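Local coordinates for protein citrate synthase (Metallosphaera sedula, PDB 6ABX) that probably catalyses the condensation of oxaloacetate with acetyl-CoA and water to give citrate and CoA in the tricarboxylic acid cycle, at residues V234-Y237 / V238-K241; A286-V289 / E290-G293. One frame throughout, in Å; residues are numbered along the deposited sequence.

Contact 1 of 2, residues V234-Y237 / V238-K241; sequences VEKY and VMNK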
# COMPACT_ATOMS: atom_id res chain seq x y z
N VAL A 234 30.98 -8.11 -25.12
CA VAL A 234 30.08 -7.01 -24.83
C VAL A 234 29.49 -6.38 -26.11
O VAL A 234 28.26 -6.14 -26.22
CB VAL A 234 30.80 -5.93 -24.01
CG1 VAL A 234 30.08 -4.61 -24.10
CG2 VAL A 234 30.99 -6.40 -22.58
N GLU A 235 30.37 -6.10 -27.10
CA GLU A 235 29.92 -5.37 -28.29
C GLU A 235 28.88 -6.21 -29.05
O GLU A 235 27.86 -5.67 -29.55
CB GLU A 235 31.14 -4.96 -29.13
CG GLU A 235 32.11 -4.09 -28.34
CD GLU A 235 32.94 -4.70 -27.18
OE1 GLU A 235 33.40 -3.89 -26.32
OE2 GLU A 235 33.16 -5.97 -27.09
N LYS A 236 29.13 -7.51 -29.13
CA LYS A 236 28.22 -8.44 -29.82
C LYS A 236 26.88 -8.56 -29.10
O LYS A 236 25.83 -8.52 -29.72
CB LYS A 236 28.88 -9.80 -30.02
CG LYS A 236 29.99 -9.73 -31.06
CD LYS A 236 30.38 -11.05 -31.72
CE LYS A 236 30.84 -10.87 -33.17
NZ LYS A 236 29.71 -11.08 -34.12
N TYR A 237 26.91 -8.68 -27.77
CA TYR A 237 25.66 -8.83 -27.01
C TYR A 237 24.80 -7.56 -27.14
O TYR A 237 23.56 -7.64 -27.28
CB TYR A 237 25.99 -9.14 -25.55
CG TYR A 237 24.78 -9.30 -24.65
CD1 TYR A 237 24.20 -8.18 -24.11
CD2 TYR A 237 24.27 -10.55 -24.32
CE1 TYR A 237 23.14 -8.28 -23.21
CE2 TYR A 237 23.21 -10.67 -23.44
CZ TYR A 237 22.62 -9.53 -22.92
OH TYR A 237 21.58 -9.59 -22.04
N VAL A 238 25.46 -6.39 -27.04
CA VAL A 238 24.79 -5.13 -27.08
C VAL A 238 24.19 -4.99 -28.49
O VAL A 238 23.07 -4.48 -28.67
CB VAL A 238 25.73 -3.98 -26.68
CG1 VAL A 238 25.16 -2.62 -27.07
CG2 VAL A 238 26.05 -4.03 -25.20
N MET A 239 24.94 -5.47 -29.50
CA MET A 239 24.46 -5.38 -30.89
C MET A 239 23.16 -6.18 -31.05
O MET A 239 22.18 -5.69 -31.62
CB MET A 239 25.51 -5.92 -31.87
CG MET A 239 25.09 -5.84 -33.30
SD MET A 239 26.37 -6.57 -34.34
CE MET A 239 26.44 -8.23 -33.68
N ASN A 240 23.14 -7.39 -30.49
CA ASN A 240 21.93 -8.24 -30.56
C ASN A 240 20.72 -7.54 -29.91
O ASN A 240 19.57 -7.60 -30.42
CB ASN A 240 22.28 -9.63 -30.04
CG ASN A 240 23.17 -10.40 -31.01
OD1 ASN A 240 23.20 -10.09 -32.21
ND2 ASN A 240 23.88 -11.39 -30.52
N LYS A 241 20.95 -6.86 -28.77
CA LYS A 241 19.91 -6.10 -28.10
C LYS A 241 19.47 -4.86 -28.89
O LYS A 241 18.29 -4.72 -29.21
CB LYS A 241 20.35 -5.71 -26.69
CG LYS A 241 20.52 -6.90 -25.76
CD LYS A 241 19.24 -7.63 -25.37
CE LYS A 241 19.52 -8.82 -24.49
NZ LYS A 241 18.28 -9.57 -24.16
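Y237 and K241, one helical turn apart, make the main side-chain contact here, a packing of the lysine methylenes against the phenol end of the tyrosine. K241 CE lies 3.3 Å from Y237 OH and 3.5 Å from Y237 CZ, so a methylene, not the ammonium group, meets the phenol end, approaching the ring obliquely. Further back, K241 CG is 3.9 Å from Y237 CE1. The lysine reaches this place by a bend at chi2 (-68°), after which the chain runs extended to NZ. The two polar ends then part: Y237 OH is hydrogen-bonded to E227 and K241 NZ to Q246. Were Y237 an alanine, a gap would probably open beside the K241 methylenes and the E227 carboxylate would lose its phenol partner. On the buried side, V234 CG1 and V238 CG2 pack at 4.2 Å; V238 CG2 stands beside its own backbone N, which brings it to 3.2 Å from V234 O. Backbone bonds join these turns: V238 N donates to V234 O at 2.9 Å, and M239 N to E235 O at the same length but less straight (143°). N240 and K241 continue the series to K236 and Y237. This i to i+4 pattern is that of a regular alpha-helix, here 234-243, with V234 and Y237 packed on helix 220-228.

Contact 2 of 2, residues A286-V289 / E290-G293; sequences ANRV and EEIG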
# COMPACT_ATOMS: atom_id res chain seq x y z
N ALA A 286 30.52 -4.56 -17.08
CA ALA A 286 29.66 -3.44 -16.83
C ALA A 286 30.27 -2.12 -17.36
O ALA A 286 29.60 -1.27 -17.96
CB ALA A 286 29.37 -3.38 -15.33
N ASN A 287 31.57 -1.95 -17.14
CA ASN A 287 32.27 -0.76 -17.54
C ASN A 287 32.25 -0.61 -19.07
O ASN A 287 31.99 0.50 -19.58
CB ASN A 287 33.67 -0.73 -16.93
CG ASN A 287 33.60 -0.36 -15.46
OD1 ASN A 287 32.59 0.17 -14.96
ND2 ASN A 287 34.68 -0.63 -14.75
N ARG A 288 32.48 -1.72 -19.77
CA ARG A 288 32.41 -1.72 -21.23
C ARG A 288 31.01 -1.42 -21.74
O ARG A 288 30.85 -0.62 -22.67
CB ARG A 288 32.95 -3.01 -21.84
CG ARG A 288 34.45 -3.16 -21.73
CD ARG A 288 34.85 -4.62 -21.76
NE ARG A 288 36.11 -4.91 -22.44
CZ ARG A 288 36.17 -5.40 -23.68
NH1 ARG A 288 35.18 -5.20 -24.54
NH2 ARG A 288 37.22 -6.11 -24.04
N VAL A 289 29.96 -2.02 -21.12
CA VAL A 289 28.62 -1.72 -21.50
C VAL A 289 28.33 -0.24 -21.29
O VAL A 289 27.70 0.44 -22.14
CB VAL A 289 27.59 -2.57 -20.73
CG1 VAL A 289 26.18 -2.08 -20.97
CG2 VAL A 289 27.72 -4.04 -21.06
N GLU A 290 28.80 0.29 -20.15
CA GLU A 290 28.57 1.69 -19.84
C GLU A 290 29.17 2.60 -20.93
O GLU A 290 28.49 3.50 -21.42
CB GLU A 290 29.15 2.02 -18.45
CG GLU A 290 28.68 3.35 -17.92
CD GLU A 290 29.73 4.07 -17.08
OE1 GLU A 290 29.40 5.09 -16.41
OE2 GLU A 290 30.89 3.65 -17.15
N GLU A 291 30.40 2.28 -21.35
CA GLU A 291 31.15 3.08 -22.36
C GLU A 291 30.37 3.13 -23.69
O GLU A 291 30.17 4.20 -24.24
CB GLU A 291 32.53 2.50 -22.62
CG GLU A 291 33.48 2.60 -21.45
CD GLU A 291 34.87 1.96 -21.64
OE1 GLU A 291 35.01 1.00 -22.45
OE2 GLU A 291 35.82 2.42 -20.96
N ILE A 292 29.88 1.98 -24.15
CA ILE A 292 29.14 1.88 -25.44
C ILE A 292 27.80 2.58 -25.33
O ILE A 292 27.35 3.32 -26.22
CB ILE A 292 28.97 0.40 -25.86
CG1 ILE A 292 30.32 -0.28 -26.07
CG2 ILE A 292 28.08 0.28 -27.09
CD1 ILE A 292 30.24 -1.80 -25.99
N GLY A 293 27.09 2.33 -24.21
CA GLY A 293 25.82 2.94 -23.94
C GLY A 293 25.87 4.47 -23.95
O GLY A 293 24.97 5.15 -24.49
O HOH W 1 33.11 -0.54 -24.43
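Two successive turns in the middle of the long alpha-helix 277-297 meet here, and their side chains mostly touch the carbonyl oxygens of the turn before. I292 rests on the carbonyl of R288: I292 CG1 and CD1 lie 3.5 and 3.6 Å from R288 O. Its first torsion (-61°) sets CG1 beside the backbone N, and I292 N itself donates to R288 O at 3.1 Å. A water also donates to R288 O, at 2.9 Å, and to E291 OE1, at 3.1 Å, so one carbonyl accepts both a helical N-H and a water that ties it to a carboxylate three residues on. E291 CG is carried over the preceding turn, 3.2 Å from N287 O. The R288 guanidinium turns instead to E235, R288 NE staying 6.0 Å from E291 OE1; attraction between those charges is therefore likely to be modest. The backbone keeps the regular i to i+4 bonding of an alpha-helix: E290 N donates to A286 O, E291 N to N287 O and G293 N to V289 O, the last nearly straight (165°). E290 bends at chi2 (-146°) and ends on K267 in a salt bridge, whereas N287 OD1 accepts a hydrogen bond from Y309 OH. On the apolar face, A286 packs on F225 and V289 on I228, both of helix 220-228.

Overall arrangement
Contacts 1 and 2 show how two local helical contacts meet in one packed interface: their centres lie about 11 Å apart, and helix 234-243 touches helix 277-297 directly. A salt bridge from E235 OE1 to R288 NH1, 2.8 Å long, joins their more polar flanks. Beside it V234 CG1 meets I292 CD1 at 3.4 Å and V289 CG2 at 3.9 Å, while E235 CG also packs on I292 CD1. Both contacts approach the acetyl-CoA-binding residues L248 and F251, although no acetyl-CoA is bound to this chain in the model: between nearest atoms, the V238 side chain is about 4 Å from that of L248, and G293 about 4 Å from the side chains of L248 and F251.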